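Side-chain contacts in mandelate racemase/muconate lactonizing enzyme-like protein (Rubrobacter xylanophilus DSM 9941, PDB 3CYJ), which belongs to the mandelate racemase/muconate lactonizing enzyme family of the enolase superfamily and carries a sodium ion in its barrel domain: residues A[11-16]-A[61-66]; A[147-152]-A[178-183]. One frame throughout, in Å; residues are numbered along the deposited sequence.

Interaction 1: A[11-16]-A[61-66]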
ATOM      1  N   LEU A  11      49.397   1.959 -10.501  1.00 55.17           N
ATOM      2  CA  LEU A  11      48.806   1.954  -9.164  1.00 54.29           C
ATOM      3  C   LEU A  11      49.681   1.175  -8.213  1.00 53.33           C
ATOM      4  O   LEU A  11      50.100   0.087  -8.548  1.00 52.97           O
ATOM      5  CB  LEU A  11      47.452   1.256  -9.182  1.00 54.81           C
ATOM      6  CG  LEU A  11      46.230   1.890  -9.779  1.00 52.95           C
ATOM      7  CD1 LEU A  11      45.098   1.071  -9.163  1.00 50.96           C
ATOM      8  CD2 LEU A  11      46.199   3.353  -9.408  1.00 49.96           C
ATOM      9  N   GLU A  12      49.946   1.716  -7.037  1.00 52.29           N
ATOM     10  CA  GLU A  12      50.680   0.972  -6.021  1.00 52.68           C
ATOM     11  C   GLU A  12      49.750   0.754  -4.842  1.00 51.30           C
ATOM     12  O   GLU A  12      49.114   1.680  -4.384  1.00 52.19           O
ATOM     13  CB  GLU A  12      51.906   1.740  -5.485  1.00 53.19           C
ATOM     14  CG  GLU A  12      52.786   2.413  -6.523  1.00 58.25           C
ATOM     15  CD  GLU A  12      53.931   3.229  -5.871  1.00 67.20           C
ATOM     16  OE1 GLU A  12      55.134   2.839  -6.076  1.00 72.22           O
ATOM     17  OE2 GLU A  12      53.634   4.238  -5.152  1.00 63.36           O
ATOM     18  N   VAL A  13      49.730  -0.457  -4.318  1.00 49.58           N
ATOM     19  CA  VAL A  13      48.884  -0.788  -3.204  1.00 48.28           C
ATOM     20  C   VAL A  13      49.762  -1.249  -2.038  1.00 46.47           C
ATOM     21  O   VAL A  13      50.705  -1.985  -2.241  1.00 44.56           O
ATOM     22  CB  VAL A  13      47.879  -1.969  -3.573  1.00 48.51           C
ATOM     23  CG1 VAL A  13      46.832  -2.117  -2.503  1.00 48.02           C
ATOM     24  CG2 VAL A  13      47.228  -1.728  -4.898  1.00 48.55           C
ATOM     25  N   SER A  14      49.406  -0.838  -0.823  1.00 45.53           N
ATOM     26  CA  SER A  14      50.108  -1.229   0.381  1.00 45.96           C
ATOM     27  C   SER A  14      49.123  -1.144   1.530  1.00 45.30           C
ATOM     28  O   SER A  14      48.050  -0.587   1.366  1.00 46.41           O
ATOM     29  CB  SER A  14      51.348  -0.345   0.605  1.00 46.38           C
ATOM     30  OG  SER A  14      51.009   1.032   0.730  1.00 48.00           O
ATOM     31  N   ALA A  15      49.455  -1.725   2.675  1.00 44.60           N
ATOM     32  CA  ALA A  15      48.523  -1.814   3.779  1.00 44.47           C
ATOM     33  C   ALA A  15      49.281  -1.630   5.058  1.00 44.98           C
ATOM     34  O   ALA A  15      50.465  -1.968   5.156  1.00 45.35           O
ATOM     35  CB  ALA A  15      47.786  -3.179   3.788  1.00 43.51           C
ATOM     36  N   TYR A  16      48.600  -1.094   6.056  1.00 45.56           N
ATOM     37  CA  TYR A  16      49.212  -0.815   7.352  1.00 46.11           C
ATOM     38  C   TYR A  16      48.214  -1.183   8.409  1.00 47.12           C
ATOM     39  O   TYR A  16      46.995  -0.911   8.269  1.00 48.36           O
ATOM     40  CB  TYR A  16      49.587   0.663   7.462  1.00 45.16           C
ATOM     41  CG  TYR A  16      50.318   1.107   6.232  1.00 47.33           C
ATOM     42  CD1 TYR A  16      51.721   0.966   6.125  1.00 48.31           C
ATOM     43  CD2 TYR A  16      49.614   1.587   5.137  1.00 46.31           C
ATOM     44  CE1 TYR A  16      52.392   1.322   4.973  1.00 46.87           C
ATOM     45  CE2 TYR A  16      50.251   1.930   3.985  1.00 49.85           C
ATOM     46  CZ  TYR A  16      51.658   1.808   3.896  1.00 52.75           C
ATOM     47  OH  TYR A  16      52.296   2.180   2.711  1.00 51.52           O
ATOM     48  N   PHE A  61      42.571  -7.614  -3.897  1.00 38.12           N
ATOM     49  CA  PHE A  61      41.485  -7.300  -4.828  1.00 37.66           C
ATOM     50  C   PHE A  61      41.849  -6.151  -5.790  1.00 37.54           C
ATOM     51  O   PHE A  61      41.596  -6.230  -6.985  1.00 36.85           O
ATOM     52  CB  PHE A  61      40.183  -6.941  -4.061  1.00 37.43           C
ATOM     53  CG  PHE A  61      38.928  -6.994  -4.923  1.00 37.64           C
ATOM     54  CD1 PHE A  61      38.084  -8.098  -4.891  1.00 34.57           C
ATOM     55  CD2 PHE A  61      38.590  -5.917  -5.772  1.00 38.37           C
ATOM     56  CE1 PHE A  61      36.900  -8.144  -5.715  1.00 35.09           C
ATOM     57  CE2 PHE A  61      37.433  -5.946  -6.567  1.00 34.87           C
ATOM     58  CZ  PHE A  61      36.585  -7.070  -6.537  1.00 34.06           C
ATOM     59  N   VAL A  62      42.393  -5.062  -5.258  1.00 38.58           N
ATOM     60  CA  VAL A  62      42.913  -3.952  -6.121  1.00 39.68           C
ATOM     61  C   VAL A  62      43.927  -4.453  -7.149  1.00 40.24           C
ATOM     62  O   VAL A  62      43.808  -4.178  -8.361  1.00 40.23           O
ATOM     63  CB  VAL A  62      43.568  -2.816  -5.286  1.00 39.17           C
ATOM     64  CG1 VAL A  62      44.225  -1.745  -6.185  1.00 37.20           C
ATOM     65  CG2 VAL A  62      42.538  -2.217  -4.294  1.00 38.35           C
ATOM     66  N   GLU A  63      44.922  -5.215  -6.675  1.00 41.99           N
ATOM     67  CA  GLU A  63      45.967  -5.712  -7.596  1.00 42.70           C
ATOM     68  C   GLU A  63      45.329  -6.543  -8.687  1.00 42.06           C
ATOM     69  O   GLU A  63      45.590  -6.339  -9.868  1.00 41.59           O
ATOM     70  CB  GLU A  63      47.033  -6.519  -6.851  1.00 41.90           C
ATOM     71  CG  GLU A  63      47.821  -5.615  -5.951  1.00 48.64           C
ATOM     72  CD  GLU A  63      48.604  -6.346  -4.840  1.00 56.55           C
ATOM     73  OE1 GLU A  63      48.588  -7.607  -4.737  1.00 61.06           O
ATOM     74  OE2 GLU A  63      49.221  -5.624  -4.029  1.00 60.92           O
ATOM     75  N   SER A  64      44.443  -7.455  -8.265  1.00 41.77           N
ATOM     76  CA  SER A  64      43.958  -8.496  -9.139  1.00 40.92           C
ATOM     77  C   SER A  64      42.951  -7.959 -10.129  1.00 41.00           C
ATOM     78  O   SER A  64      42.967  -8.338 -11.308  1.00 39.65           O
ATOM     79  CB  SER A  64      43.365  -9.610  -8.294  1.00 41.21           C
ATOM     80  OG  SER A  64      42.559 -10.457  -9.097  1.00 43.30           O
ATOM     81  N   LYS A  65      42.051  -7.089  -9.666  1.00 39.96           N
ATOM     82  CA  LYS A  65      40.929  -6.704 -10.513  1.00 39.73           C
ATOM     83  C   LYS A  65      40.980  -5.228 -10.965  1.00 39.55           C
ATOM     84  O   LYS A  65      40.464  -4.904 -12.006  1.00 38.64           O
ATOM     85  CB  LYS A  65      39.575  -6.951  -9.801  1.00 39.96           C
ATOM     86  CG  LYS A  65      39.220  -8.401  -9.535  1.00 41.16           C
ATOM     87  CD  LYS A  65      39.313  -9.261 -10.824  1.00 44.07           C
ATOM     88  CE  LYS A  65      38.248  -8.949 -11.792  1.00 47.04           C
ATOM     89  NZ  LYS A  65      38.478  -9.623 -13.135  1.00 51.93           N
ATOM     90  N   LEU A  66      41.561  -4.335 -10.170  1.00 38.84           N
ATOM     91  CA  LEU A  66      41.367  -2.926 -10.439  1.00 39.04           C
ATOM     92  C   LEU A  66      42.536  -2.231 -11.163  1.00 39.35           C
ATOM     93  O   LEU A  66      42.315  -1.413 -12.048  1.00 38.94           O
ATOM     94  CB  LEU A  66      41.004  -2.215  -9.115  1.00 39.47           C
ATOM     95  CG  LEU A  66      39.749  -2.809  -8.405  1.00 36.91           C
ATOM     96  CD1 LEU A  66      39.342  -1.971  -7.236  1.00 31.41           C
ATOM     97  CD2 LEU A  66      38.526  -2.987  -9.417  1.00 34.95           C
TER
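Val13 reaches from strand 11-16 onto the helix segment 61-66, where Val62 and Glu63 receive it. At Val13 CB the nearest atom across the contact is Glu63 OE2, 3.9 Å away, so a carboxylate oxygen lies beside the branch point. Going out along CG2, the methyl runs into Val62. Val13 CG2 sits 3.3 Å from Val62 CG1, tighter than usual for two carbons, and 3.8 Å from Val62 CB. The same methyl also meets the Glu63 stem, with Val13 CG2 4.1 Å from Glu63 CG. It can do so because the other methyl, CG1, takes the position anti to the backbone N (chi1 -169°), which points CG2 at Val62 CG1. Val62 CG1 has a second, looser neighbour in Leu11 CD1 at 4.2 Å, the two side chains crossing at about a right angle.

Strand and helix run nearly antiparallel, 154° between their directions. This is the sheet-on-helix layer of the enolase-like N-terminal domain: Val62 also rests on Ala101 and Val105 of helix 97-116, while Ser64 bonds Asp55 of a second subunit. With methyl on methyl and only the aliphatic stem and one oxygen of Glu63 at the margin, the attachment is non-directional, resting on the fit of methyl groups, with the Glu63 side at the solvent margin.

Interaction 2: A[147-152]-A[178-183]; sequences RLQEQL and VRAARE
Two neighbouring outer helices of the enolase-type beta/alpha barrel meet here, helix 145-157 through residues 147-152 and helix 174-185 through residues 178-183. Strand 162-166 comes between them in the chain, and both helices pack against it. The segments run in the same general direction, crossing at -38°. Their axes come within 8.8 Å of each other. Gln149 and Ala181 bring the backbones closest, 5.6 Å between Gln149 CA and Ala181 CA.

On the inner side, facing the barrel wall, Leu152 turns a methyl onto an alanine: Leu152 CD1 touches Ala181 CB at 3.5 Å. Met165 and Leu191 of the strands lie beneath Ala181, and Val163 and Leu191 beneath Leu152, so this half of the interface is greasy and buried.

Toward the outside the contact turns polar. With CG beside its own backbone N and the chain extended beyond, Gln149 lays its amide across to the other helix. Its CG passes 3.6 Å from Ala180 O, and its NE2 approaches the Ala180 methyl as well. Glu183 bends at chi2 and swings its carboxylate over to the same amide nitrogen, with Glu183 OE1 2.7 Å from Gln149 NE2 and the two flat groups turned 62° apart. Gln149 NE2 donates a hydrogen bond to Ala180 O over 2.9 Å, nearly straight at 160°, with the acceptor close to the plane of the amide.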
ATOM      1  N   ARG A 147      37.428   7.199  31.505  1.00 49.07           N
ATOM      2  CA  ARG A 147      38.073   7.337  30.222  1.00 48.14           C
ATOM      3  C   ARG A 147      37.037   7.801  29.145  1.00 47.59           C
ATOM      4  O   ARG A 147      37.353   8.584  28.223  1.00 46.50           O
ATOM      5  CB  ARG A 147      38.830   6.053  29.863  1.00 48.70           C
ATOM      6  CG  ARG A 147      38.787   5.696  28.406  1.00 51.31           C
ATOM      7  CD  ARG A 147      39.991   4.997  27.847  1.00 57.82           C
ATOM      8  NE  ARG A 147      40.914   4.410  28.801  1.00 61.04           N
ATOM      9  CZ  ARG A 147      42.225   4.454  28.607  1.00 62.95           C
ATOM     10  NH1 ARG A 147      43.052   3.925  29.495  1.00 63.67           N
ATOM     11  NH2 ARG A 147      42.702   5.057  27.516  1.00 61.58           N
ATOM     12  N   LEU A 148      35.806   7.337  29.301  1.00 46.30           N
ATOM     13  CA  LEU A 148      34.685   7.809  28.479  1.00 46.37           C
ATOM     14  C   LEU A 148      34.462   9.320  28.711  1.00 45.98           C
ATOM     15  O   LEU A 148      34.368  10.110  27.768  1.00 45.66           O
ATOM     16  CB  LEU A 148      33.435   6.982  28.827  1.00 44.92           C
ATOM     17  CG  LEU A 148      32.069   7.461  28.328  1.00 46.85           C
ATOM     18  CD1 LEU A 148      31.985   7.375  26.773  1.00 42.75           C
ATOM     19  CD2 LEU A 148      30.909   6.676  28.992  1.00 42.29           C
ATOM     20  N   GLN A 149      34.410   9.737  29.978  1.00 46.36           N
ATOM     21  CA  GLN A 149      34.254  11.166  30.289  1.00 45.87           C
ATOM     22  C   GLN A 149      35.383  12.035  29.753  1.00 45.54           C
ATOM     23  O   GLN A 149      35.146  13.135  29.293  1.00 45.08           O
ATOM     24  CB  GLN A 149      34.144  11.360  31.794  1.00 46.67           C
ATOM     25  CG  GLN A 149      32.912  10.789  32.392  1.00 46.78           C
ATOM     26  CD  GLN A 149      32.727  11.241  33.840  1.00 53.37           C
ATOM     27  OE1 GLN A 149      33.549  10.941  34.684  1.00 54.29           O
ATOM     28  NE2 GLN A 149      31.619  11.949  34.125  1.00 53.06           N
ATOM     29  N   GLU A 150      36.613  11.529  29.792  1.00 45.57           N
ATOM     30  CA  GLU A 150      37.757  12.324  29.362  1.00 46.45           C
ATOM     31  C   GLU A 150      37.782  12.471  27.855  1.00 46.66           C
ATOM     32  O   GLU A 150      38.161  13.529  27.304  1.00 46.71           O
ATOM     33  CB  GLU A 150      39.086  11.747  29.887  1.00 46.41           C
ATOM     34  CG  GLU A 150      39.321  12.088  31.373  1.00 51.94           C
ATOM     35  CD  GLU A 150      40.449  11.273  32.067  1.00 60.60           C
ATOM     36  OE1 GLU A 150      41.030  11.804  33.073  1.00 62.79           O
ATOM     37  OE2 GLU A 150      40.744  10.121  31.635  1.00 60.00           O
ATOM     38  N   GLN A 151      37.402  11.408  27.159  1.00 45.75           N
ATOM     39  CA  GLN A 151      37.370  11.523  25.728  1.00 46.53           C
ATOM     40  C   GLN A 151      36.283  12.502  25.250  1.00 46.38           C
ATOM     41  O   GLN A 151      36.568  13.397  24.453  1.00 46.56           O
ATOM     42  CB  GLN A 151      37.160  10.162  25.055  1.00 46.59           C
ATOM     43  CG  GLN A 151      37.231  10.289  23.561  1.00 44.75           C
ATOM     44  CD  GLN A 151      37.154   8.947  22.943  1.00 45.77           C
ATOM     45  OE1 GLN A 151      36.079   8.316  22.961  1.00 43.74           O
ATOM     46  NE2 GLN A 151      38.297   8.448  22.446  1.00 43.82           N
ATOM     47  N   LEU A 152      35.050  12.310  25.714  1.00 46.13           N
ATOM     48  CA  LEU A 152      33.964  13.201  25.333  1.00 47.25           C
ATOM     49  C   LEU A 152      34.203  14.645  25.812  1.00 47.19           C
ATOM     50  O   LEU A 152      34.036  15.586  25.036  1.00 47.61           O
ATOM     51  CB  LEU A 152      32.620  12.687  25.884  1.00 47.91           C
ATOM     52  CG  LEU A 152      32.023  11.325  25.389  1.00 50.50           C
ATOM     53  CD1 LEU A 152      30.498  11.328  25.452  1.00 51.05           C
ATOM     54  CD2 LEU A 152      32.414  10.967  23.975  1.00 48.65           C
ATOM     55  N   VAL A 178      25.550   6.834  29.980  1.00 45.07           N
ATOM     56  CA  VAL A 178      25.037   8.049  29.320  1.00 46.27           C
ATOM     57  C   VAL A 178      24.903   9.242  30.282  1.00 47.32           C
ATOM     58  O   VAL A 178      25.182  10.377  29.912  1.00 47.49           O
ATOM     59  CB  VAL A 178      23.695   7.848  28.524  1.00 45.97           C
ATOM     60  CG1 VAL A 178      23.898   6.888  27.348  1.00 46.74           C
ATOM     61  CG2 VAL A 178      22.566   7.365  29.409  1.00 45.36           C
ATOM     62  N   ARG A 179      24.492   8.972  31.522  1.00 48.29           N
ATOM     63  CA  ARG A 179      24.478  10.001  32.572  1.00 48.92           C
ATOM     64  C   ARG A 179      25.856  10.588  32.840  1.00 48.68           C
ATOM     65  O   ARG A 179      25.981  11.801  32.955  1.00 49.02           O
ATOM     66  CB  ARG A 179      23.815   9.476  33.845  1.00 48.51           C
ATOM     67  CG  ARG A 179      22.277   9.498  33.670  1.00 51.22           C
ATOM     68  CD  ARG A 179      21.538   9.220  34.957  1.00 57.42           C
ATOM     69  NE  ARG A 179      22.023   7.974  35.534  1.00 60.93           N
ATOM     70  CZ  ARG A 179      21.277   6.871  35.639  1.00 63.01           C
ATOM     71  NH1 ARG A 179      19.989   6.908  35.198  1.00 57.86           N
ATOM     72  NH2 ARG A 179      21.818   5.758  36.199  1.00 58.81           N
ATOM     73  N   ALA A 180      26.874   9.727  32.886  1.00 48.68           N
ATOM     74  CA  ALA A 180      28.284  10.137  33.016  1.00 49.08           C
ATOM     75  C   ALA A 180      28.787  10.971  31.856  1.00 49.74           C
ATOM     76  O   ALA A 180      29.553  11.938  32.036  1.00 51.05           O
ATOM     77  CB  ALA A 180      29.212   8.900  33.192  1.00 48.98           C
ATOM     78  N   ALA A 181      28.378  10.590  30.653  1.00 49.42           N
ATOM     79  CA  ALA A 181      28.735  11.359  29.455  1.00 49.11           C
ATOM     80  C   ALA A 181      28.079  12.752  29.492  1.00 48.14           C
ATOM     81  O   ALA A 181      28.684  13.746  29.111  1.00 48.65           O
ATOM     82  CB  ALA A 181      28.338  10.559  28.143  1.00 47.15           C
ATOM     83  N   ARG A 182      26.834  12.816  29.924  1.00 47.80           N
ATOM     84  CA  ARG A 182      26.150  14.100  29.987  1.00 49.35           C
ATOM     85  C   ARG A 182      26.831  15.070  30.984  1.00 50.48           C
ATOM     86  O   ARG A 182      26.937  16.295  30.731  1.00 50.25           O
ATOM     87  CB  ARG A 182      24.665  13.924  30.326  1.00 48.87           C
ATOM     88  CG  ARG A 182      23.902  15.275  30.497  1.00 48.71           C
ATOM     89  CD  ARG A 182      24.065  16.159  29.256  1.00 44.08           C
ATOM     90  NE  ARG A 182      23.163  15.763  28.208  1.00 44.59           N
ATOM     91  CZ  ARG A 182      23.279  16.170  26.949  1.00 44.82           C
ATOM     92  NH1 ARG A 182      24.279  16.978  26.624  1.00 42.14           N
ATOM     93  NH2 ARG A 182      22.378  15.802  26.033  1.00 37.62           N
ATOM     94  N   GLU A 183      27.315  14.498  32.090  1.00 51.45           N
ATOM     95  CA  GLU A 183      27.943  15.268  33.144  1.00 53.54           C
ATOM     96  C   GLU A 183      29.233  15.872  32.607  1.00 53.12           C
ATOM     97  O   GLU A 183      29.507  17.054  32.785  1.00 52.06           O
ATOM     98  CB  GLU A 183      28.191  14.402  34.389  1.00 54.65           C
ATOM     99  CG  GLU A 183      28.770  15.183  35.602  1.00 59.99           C
ATOM    100  CD  GLU A 183      30.290  15.373  35.499  1.00 67.71           C
ATOM    101  OE1 GLU A 183      30.966  14.457  34.960  1.00 67.08           O
ATOM    102  OE2 GLU A 183      30.803  16.449  35.923  1.00 70.67           O
TER

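Overall arrangement
From the N terminus, strand 8-26 enters the antiparallel sheet, and interaction 1 closes once the chain has made the remaining strands of that sheet and turned into helix 57-70. The chain then runs through helices 78-88 and 97-116 into the barrel. There interaction 2 closes a shorter loop, 25 residues between its segments, holding strand 162-166 and joining consecutive helices of the barrel's outer ring. The two loops follow in series, neither enclosing nor crossing the other. Their centres are 40 Å apart on opposite sides of the chain's centre, and their nearest atoms about 19 Å. Interaction 1 joins sheet to helix in the N-terminal domain, interaction 2 two helices of the barrel domain.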